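Local coordinates for protein 3-methyladenine dna-glycosylase (Archaeoglobus fulgidus, PDB 2JHN) that belongs to the helix-hairpin-helix superfamily of base excision DNA repair proteins and also carries a TATA-box-binding-protein-like domain at its N-terminal end, at residues Y89-G94 with F270-R275; I127-S132 with G219-E224; G148-W153 with K157-P162. The protein carries 1 engineered substitution. All blocks are in the same frame, centred on the assembly; numbering follows the deposited sequence.

In the fold
Along the chain the three contacts are nested: interaction 3 lies inside the loop closed by interaction 2, which lies inside the loop closed by interaction 1. Interactions 1 and 3 are on opposite sides of the chain's centre, their own centres about 37 Å apart, while the centre of interaction 2 is about 25 Å from that of interaction 1 and about 26 Å from that of interaction 3. Helix 133-147 connects interactions 2 and 3. Interaction 1 ties helix 86-93 to the start of helix 274-287, interaction 2 packs a turn on helix 220-229, and interaction 3 is a hairpin lying against strands 34-41 and 44-54, so it joins the helical part to the TATA-box-binding-protein-like domain.

Interaction 1 (Y89-G94 with F270-R275); sequences YRFMDG and FGRFAR
F91 of helix 86-93 lays one side of its ring against F273, R272 and the carbonyl of F270. The side chain leaves the helix with CG anti to the backbone N (chi1 -179°), which carries the ring outward to the facing turn. Its CB lies 3.7 Å from F273 CD2, and the next atom, F91 CG, comes to 3.4 Å from that same CD2, which sits above one face of the F91 ring and offset toward its rim. The two ring planes are inclined by 52°, an intermediate tilt that makes neither a stack nor an edge-to-face pair. Farther out the two branches of the ring diverge: F91 CD1 is 3.8 Å from R272 NH1, whereas F91 CE2 approaches F270 O at 3.6 Å. The guanidinium stands almost perpendicular to the phenyl plane, at 86°, and its NH2 forms a salt bridge with E87, one turn earlier on the same helix as F91. This joins helix 86-93 to the short connection between helices 259-270 and 274-287, where G271 leaves the first helix with positive phi and F273 takes the N-cap position of the second. At the tip, F91 CZ lies 3.5 Å from F270 O, an oxygen already accepting a hydrogen bond from F273 N at 3.0 Å. Beyond the two segments, the F91 ring packs on I277 and L98, while F273 rests on E87 and L88.

Interaction 2 (I127-S132 with G219-E224); sequences IQQQIS and GRWTAE
W221 and T222, one after the other near the start of helix 220-229, meet Q128 and Q129 of the type II turn Q128-I131. The sequence around them, with glycines at 217 and 219 between helices 205-213 and 220-229, is that of a helix-hairpin-helix motif, and T213, F215 and I218, at the end of its first helix and in the hairpin, coordinate a sodium ion. G219 holds the N-cap position. W221 has CG anti to its backbone N (chi1 171°), which sends the indole toward the turn, edge first: Q128 NE2 lies near the ring plane, 3.8 Å from W221 CZ2, with the amide turned 87° to the ring, and W221 CZ3 reaches to 4.0 Å from Q129 CA. The indole N-H, NE1, donates to D240. T222 then supplies the hydrogen bond across the contact: its OG1 accepts from Q129 NE2 at 2.8 Å, nearly straight (165°) and in the amide plane. Because Q129 NE2 also donates to the carbonyl of G217, two acceptors grip one nitrogen, which supports the modelled flip of the amide and ties the turn both to the hairpin and to the helix following it.

Interaction 3 (G148-W153 with K157-P162); sequences GDEVEW and KFYGFP
The two segments form an antiparallel beta hairpin, strands 150-153 and 156-159, continued past its strands by G148 and P162; the axes of the short segments 150-153 and 157-159 run at 152° to each other, N to C. V151 and F158 are the hydrogen-bonded pair, with V151 N to F158 O at 2.9 Å and the returning F158 N to V151 O at 2.7 Å. Beyond them G160 N donates to D149 O, 3.0 Å away but tilted from the carbonyl plane, and at the open end P162 CG stands 3.7 Å from G148 N. V151 and F158 share a face that packs on A38 and A47 of strands 34-41 and 44-54, and Y159 is backbone-bonded to A38. With CG anti to the carbonyl carbon (chi1 -63°), the F158 ring turns its edge to the C-terminal end of the first strand: F158 CE2 is 3.6 Å from W153 O, and F158 CZ lies in the plane of the W153 indole, 3.8 Å from W153 CE3. On the other face E150 lies alongside Y159, carboxylate and ring planes 24° apart, and K157 runs beside both E150 and E152. K157 NZ is 4.4 Å from E150 OE2 and 4.9 Å from E152 OE2, beyond a salt bridge. Directional backbone bonds and apolar packing against the sheet therefore hold the hairpin, while the two carboxylates probably attract K157 diffusely.

Interaction 1 (Y89-G94 with F270-R275)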
# COMPACT_ATOMS: atom_id res chain seq x y z
N TYR A 89 -13.48 -0.90 -14.76
CA TYR A 89 -14.75 -1.57 -14.49
C TYR A 89 -15.30 -2.24 -15.75
O TYR A 89 -15.81 -3.36 -15.69
CB TYR A 89 -15.76 -0.57 -13.93
CG TYR A 89 -15.61 -0.25 -12.44
CD1 TYR A 89 -14.80 -1.01 -11.58
CD2 TYR A 89 -16.34 0.79 -11.89
CE1 TYR A 89 -14.73 -0.70 -10.21
CE2 TYR A 89 -16.28 1.10 -10.54
CZ TYR A 89 -15.47 0.36 -9.71
OH TYR A 89 -15.44 0.70 -8.38
N ARG A 90 -15.21 -1.53 -16.87
CA ARG A 90 -15.58 -2.10 -18.19
C ARG A 90 -14.82 -3.41 -18.46
O ARG A 90 -15.41 -4.43 -18.88
CB ARG A 90 -15.28 -1.07 -19.28
CG ARG A 90 -15.95 -1.33 -20.62
CD ARG A 90 -15.67 -0.17 -21.58
NE ARG A 90 -16.31 1.05 -21.08
CZ ARG A 90 -15.69 2.18 -20.76
NH1 ARG A 90 -14.37 2.31 -20.89
NH2 ARG A 90 -16.41 3.21 -20.32
N PHE A 91 -13.52 -3.38 -18.20
CA PHE A 91 -12.64 -4.54 -18.38
C PHE A 91 -13.02 -5.71 -17.45
O PHE A 91 -13.13 -6.85 -17.88
CB PHE A 91 -11.18 -4.11 -18.19
CG PHE A 91 -10.17 -5.22 -18.36
CD1 PHE A 91 -9.55 -5.43 -19.60
CD2 PHE A 91 -9.87 -6.07 -17.30
CE1 PHE A 91 -8.62 -6.46 -19.75
CE2 PHE A 91 -8.95 -7.10 -17.45
CZ PHE A 91 -8.32 -7.30 -18.69
N MET A 92 -13.24 -5.42 -16.17
CA MET A 92 -13.63 -6.46 -15.23
C MET A 92 -14.97 -7.14 -15.65
O MET A 92 -15.14 -8.35 -15.45
CB MET A 92 -13.71 -5.90 -13.80
CG MET A 92 -12.31 -5.53 -13.29
SD MET A 92 -12.35 -4.80 -11.63
CE MET A 92 -12.39 -6.31 -10.69
N ASP A 93 -15.85 -6.36 -16.27
CA ASP A 93 -17.18 -6.82 -16.67
C ASP A 93 -17.08 -7.92 -17.73
O ASP A 93 -17.96 -8.80 -17.83
CB ASP A 93 -17.98 -5.65 -17.22
CG ASP A 93 -18.78 -4.93 -16.17
OD1 ASP A 93 -18.99 -5.47 -15.06
OD2 ASP A 93 -19.20 -3.79 -16.45
N GLY A 94 -15.98 -7.88 -18.47
CA GLY A 94 -15.72 -8.79 -19.58
C GLY A 94 -15.21 -10.15 -19.18
O GLY A 94 -14.87 -10.97 -20.04
N PHE A 270 -5.71 -10.58 -16.88
CA PHE A 270 -5.65 -9.31 -16.13
C PHE A 270 -5.05 -8.15 -16.92
O PHE A 270 -5.44 -6.99 -16.73
CB PHE A 270 -4.92 -9.46 -14.78
CG PHE A 270 -5.46 -10.55 -13.87
CD1 PHE A 270 -6.73 -11.12 -14.05
CD2 PHE A 270 -4.69 -10.98 -12.80
CE1 PHE A 270 -7.18 -12.14 -13.18
CE2 PHE A 270 -5.13 -11.99 -11.93
CZ PHE A 270 -6.39 -12.56 -12.11
N GLY A 271 -4.11 -8.48 -17.82
CA GLY A 271 -3.51 -7.50 -18.74
C GLY A 271 -3.08 -6.21 -18.06
O GLY A 271 -2.45 -6.26 -17.00
N ARG A 272 -3.45 -5.08 -18.66
CA ARG A 272 -2.96 -3.77 -18.20
C ARG A 272 -3.52 -3.41 -16.81
O ARG A 272 -3.08 -2.45 -16.17
CB ARG A 272 -3.29 -2.67 -19.21
CG ARG A 272 -4.78 -2.36 -19.42
CD ARG A 272 -5.00 -1.84 -20.87
NE ARG A 272 -6.38 -1.46 -21.15
CZ ARG A 272 -7.33 -2.29 -21.60
NH1 ARG A 272 -7.07 -3.57 -21.82
NH2 ARG A 272 -8.55 -1.81 -21.82
N PHE A 273 -4.52 -4.15 -16.38
CA PHE A 273 -5.21 -3.90 -15.10
C PHE A 273 -4.79 -4.85 -13.97
O PHE A 273 -5.42 -4.86 -12.91
CB PHE A 273 -6.73 -3.93 -15.30
CG PHE A 273 -7.24 -2.77 -16.08
CD1 PHE A 273 -7.16 -1.46 -15.57
CD2 PHE A 273 -7.80 -2.97 -17.35
CE1 PHE A 273 -7.62 -0.38 -16.32
CE2 PHE A 273 -8.26 -1.87 -18.09
CZ PHE A 273 -8.18 -0.60 -17.59
N ALA A 274 -3.71 -5.61 -14.18
CA ALA A 274 -3.27 -6.60 -13.17
C ALA A 274 -3.02 -5.97 -11.78
O ALA A 274 -3.39 -6.57 -10.76
CB ALA A 274 -2.02 -7.35 -13.63
N ARG A 275 -2.40 -4.77 -11.76
CA ARG A 275 -2.13 -4.06 -10.48
C ARG A 275 -3.41 -3.65 -9.71
O ARG A 275 -3.45 -3.72 -8.50
CB ARG A 275 -1.22 -2.83 -10.69
CG ARG A 275 -0.41 -2.44 -9.43
CD ARG A 275 0.25 -1.07 -9.61
NE ARG A 275 -0.74 -0.01 -9.48
CZ ARG A 275 -1.16 0.47 -8.32
NH1 ARG A 275 -0.64 0.02 -7.18
NH2 ARG A 275 -2.11 1.41 -8.29

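Interaction 2 (I127-S132 with G219-E224)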
# COMPACT_ATOMS: atom_id res chain seq x y z
N ILE A 127 9.68 -5.95 6.31
CA ILE A 127 9.01 -6.33 7.57
C ILE A 127 8.08 -7.53 7.41
O ILE A 127 8.09 -8.47 8.23
CB ILE A 127 8.29 -5.12 8.22
CG1 ILE A 127 9.33 -4.06 8.67
CG2 ILE A 127 7.34 -5.56 9.38
CD1 ILE A 127 8.71 -2.72 9.10
N GLN A 128 7.31 -7.53 6.33
CA GLN A 128 6.38 -8.60 6.03
C GLN A 128 6.98 -9.99 5.70
O GLN A 128 6.26 -10.98 5.70
CB GLN A 128 5.47 -8.15 4.90
CG GLN A 128 4.09 -8.78 4.92
CD GLN A 128 3.40 -8.57 3.61
OE1 GLN A 128 3.44 -7.47 3.05
NE2 GLN A 128 2.78 -9.63 3.10
N GLN A 129 8.27 -10.06 5.41
CA GLN A 129 8.92 -11.33 5.03
C GLN A 129 8.67 -12.44 6.08
O GLN A 129 8.95 -12.25 7.27
CB GLN A 129 10.43 -11.13 4.74
CG GLN A 129 10.70 -10.21 3.53
CD GLN A 129 12.18 -9.97 3.19
OE1 GLN A 129 13.07 -10.10 4.04
NE2 GLN A 129 12.43 -9.60 1.94
N GLN A 130 8.08 -13.54 5.63
CA GLN A 130 7.85 -14.77 6.44
C GLN A 130 6.83 -14.63 7.58
O GLN A 130 6.74 -15.51 8.44
CB GLN A 130 9.18 -15.36 6.99
CG GLN A 130 10.12 -15.95 5.95
CD GLN A 130 11.06 -14.91 5.38
OE1 GLN A 130 11.73 -14.18 6.13
NE2 GLN A 130 11.12 -14.83 4.05
N ILE A 131 6.07 -13.53 7.61
CA ILE A 131 5.06 -13.32 8.67
C ILE A 131 3.74 -12.88 8.07
O ILE A 131 3.66 -12.58 6.88
CB ILE A 131 5.53 -12.33 9.79
CG1 ILE A 131 5.87 -10.94 9.21
CG2 ILE A 131 6.71 -12.92 10.57
CD1 ILE A 131 6.10 -9.84 10.27
N SER A 132 2.68 -12.87 8.89
CA SER A 132 1.37 -12.42 8.44
C SER A 132 1.37 -10.90 8.31
O SER A 132 2.18 -10.23 8.96
CB SER A 132 0.25 -12.85 9.40
OG SER A 132 0.32 -12.18 10.65
N GLY A 219 14.37 -10.85 -2.61
CA GLY A 219 14.23 -11.74 -3.77
C GLY A 219 13.04 -11.36 -4.64
O GLY A 219 12.52 -10.21 -4.55
N ARG A 220 12.60 -12.32 -5.46
CA ARG A 220 11.57 -12.04 -6.47
C ARG A 220 10.26 -11.53 -5.84
O ARG A 220 9.72 -10.53 -6.31
CB ARG A 220 11.30 -13.27 -7.33
CG ARG A 220 10.24 -13.04 -8.36
CD ARG A 220 10.18 -14.20 -9.35
NE ARG A 220 9.51 -13.73 -10.56
CZ ARG A 220 9.31 -14.46 -11.65
NH1 ARG A 220 9.71 -15.74 -11.69
NH2 ARG A 220 8.69 -13.90 -12.70
N TRP A 221 9.77 -12.21 -4.80
CA TRP A 221 8.49 -11.86 -4.20
C TRP A 221 8.51 -10.45 -3.62
O TRP A 221 7.66 -9.64 -3.96
CB TRP A 221 8.06 -12.88 -3.13
CG TRP A 221 6.87 -12.42 -2.36
CD1 TRP A 221 5.61 -12.15 -2.84
CD2 TRP A 221 6.83 -12.14 -0.96
NE1 TRP A 221 4.79 -11.74 -1.82
CE2 TRP A 221 5.51 -11.72 -0.65
CE3 TRP A 221 7.77 -12.23 0.08
CZ2 TRP A 221 5.11 -11.37 0.65
CZ3 TRP A 221 7.37 -11.90 1.38
CH2 TRP A 221 6.05 -11.47 1.65
N THR A 222 9.50 -10.15 -2.77
CA THR A 222 9.62 -8.80 -2.19
C THR A 222 9.77 -7.73 -3.28
O THR A 222 9.16 -6.66 -3.18
CB THR A 222 10.81 -8.75 -1.24
OG1 THR A 222 10.55 -9.67 -0.16
CG2 THR A 222 11.03 -7.30 -0.71
N ALA A 223 10.55 -8.02 -4.31
CA ALA A 223 10.80 -7.01 -5.36
C ALA A 223 9.50 -6.75 -6.15
O ALA A 223 9.11 -5.58 -6.39
CB ALA A 223 11.98 -7.45 -6.28
N GLU A 224 8.81 -7.83 -6.52
CA GLU A 224 7.53 -7.69 -7.26
C GLU A 224 6.43 -7.05 -6.43
O GLU A 224 5.64 -6.25 -6.96
CB GLU A 224 7.07 -9.01 -7.88
CG GLU A 224 8.07 -9.53 -8.94
CD GLU A 224 7.63 -10.80 -9.62
OE1 GLU A 224 6.72 -11.50 -9.08
OE2 GLU A 224 8.19 -11.08 -10.72

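Interaction 3 (G148-W153 with K157-P162)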
# COMPACT_ATOMS: atom_id res chain seq x y z
N GLY A 148 8.96 7.47 14.24
CA GLY A 148 8.24 8.26 13.26
C GLY A 148 8.00 9.69 13.68
O GLY A 148 8.12 10.04 14.86
N ASP A 149 7.66 10.54 12.71
CA ASP A 149 7.26 11.91 13.00
C ASP A 149 5.90 11.94 13.70
O ASP A 149 5.07 11.05 13.50
CB ASP A 149 7.20 12.73 11.72
CG ASP A 149 8.57 13.18 11.26
OD1 ASP A 149 9.27 13.89 12.04
OD2 ASP A 149 8.94 12.84 10.12
N GLU A 150 5.70 12.96 14.52
CA GLU A 150 4.43 13.20 15.20
C GLU A 150 4.09 14.68 15.04
O GLU A 150 4.94 15.55 15.28
CB GLU A 150 4.55 12.82 16.68
CG GLU A 150 3.25 12.37 17.34
CD GLU A 150 3.44 11.91 18.79
OE1 GLU A 150 4.55 11.40 19.12
OE2 GLU A 150 2.49 12.05 19.60
N VAL A 151 2.87 14.95 14.57
CA VAL A 151 2.38 16.31 14.42
C VAL A 151 1.09 16.42 15.22
O VAL A 151 0.18 15.60 15.09
CB VAL A 151 2.13 16.70 12.92
CG1 VAL A 151 1.49 18.07 12.81
CG2 VAL A 151 3.42 16.69 12.12
N GLU A 152 1.03 17.44 16.07
CA GLU A 152 -0.21 17.78 16.75
C GLU A 152 -0.80 18.99 16.04
O GLU A 152 -0.12 20.01 15.84
CB GLU A 152 0.05 18.05 18.25
CG GLU A 152 -1.12 17.68 19.14
CD GLU A 152 -0.69 17.22 20.53
OE1 GLU A 152 0.44 17.58 20.97
OE2 GLU A 152 -1.47 16.50 21.19
N TRP A 153 -2.06 18.85 15.62
CA TRP A 153 -2.78 19.89 14.88
C TRP A 153 -4.26 19.71 15.13
O TRP A 153 -4.74 18.56 15.22
CB TRP A 153 -2.47 19.84 13.38
CG TRP A 153 -3.18 20.91 12.60
CD1 TRP A 153 -2.92 22.26 12.62
CD2 TRP A 153 -4.29 20.73 11.70
NE1 TRP A 153 -3.79 22.92 11.78
CE2 TRP A 153 -4.64 22.00 11.20
CE3 TRP A 153 -5.01 19.60 11.26
CZ2 TRP A 153 -5.68 22.19 10.29
CZ3 TRP A 153 -6.05 19.79 10.36
CH2 TRP A 153 -6.38 21.08 9.88
N LYS A 157 -3.54 13.92 16.97
CA LYS A 157 -2.18 13.51 16.70
C LYS A 157 -2.09 12.85 15.31
O LYS A 157 -2.90 11.99 14.98
CB LYS A 157 -1.70 12.55 17.79
CG LYS A 157 -1.58 13.21 19.18
CD LYS A 157 -1.29 12.15 20.23
CE LYS A 157 -1.50 12.69 21.65
NZ LYS A 157 -0.73 11.84 22.59
N PHE A 158 -1.11 13.28 14.51
CA PHE A 158 -0.85 12.72 13.17
C PHE A 158 0.52 12.03 13.16
O PHE A 158 1.53 12.65 13.52
CB PHE A 158 -0.86 13.81 12.10
CG PHE A 158 -2.19 14.52 11.95
CD1 PHE A 158 -2.97 14.32 10.81
CD2 PHE A 158 -2.65 15.40 12.95
CE1 PHE A 158 -4.22 14.98 10.67
CE2 PHE A 158 -3.89 16.05 12.82
CZ PHE A 158 -4.67 15.84 11.66
N TYR A 159 0.56 10.78 12.70
CA TYR A 159 1.80 9.99 12.75
C TYR A 159 2.35 9.78 11.34
O TYR A 159 1.57 9.61 10.39
CB TYR A 159 1.52 8.65 13.45
CG TYR A 159 0.84 8.80 14.81
CD1 TYR A 159 1.58 8.83 16.00
CD2 TYR A 159 -0.55 8.92 14.90
CE1 TYR A 159 0.93 8.98 17.27
CE2 TYR A 159 -1.20 9.07 16.13
CZ TYR A 159 -0.46 9.09 17.30
OH TYR A 159 -1.17 9.24 18.50
N GLY A 160 3.68 9.81 11.20
CA GLY A 160 4.35 9.55 9.91
C GLY A 160 5.28 8.34 9.97
O GLY A 160 5.74 7.95 11.05
N PHE A 161 5.56 7.72 8.82
CA PHE A 161 6.55 6.66 8.79
C PHE A 161 7.96 7.27 8.98
O PHE A 161 8.23 8.33 8.45
CB PHE A 161 6.50 5.86 7.47
CG PHE A 161 7.22 4.53 7.56
CD1 PHE A 161 6.59 3.44 8.17
CD2 PHE A 161 8.54 4.40 7.11
CE1 PHE A 161 7.27 2.23 8.29
CE2 PHE A 161 9.22 3.19 7.25
CZ PHE A 161 8.59 2.11 7.83
N PRO A 162 8.84 6.61 9.75
CA PRO A 162 10.22 7.11 9.96
C PRO A 162 10.94 7.49 8.66
O PRO A 162 10.85 6.76 7.67
CB PRO A 162 10.91 5.93 10.63
CG PRO A 162 9.79 5.25 11.40
CD PRO A 162 8.59 5.37 10.48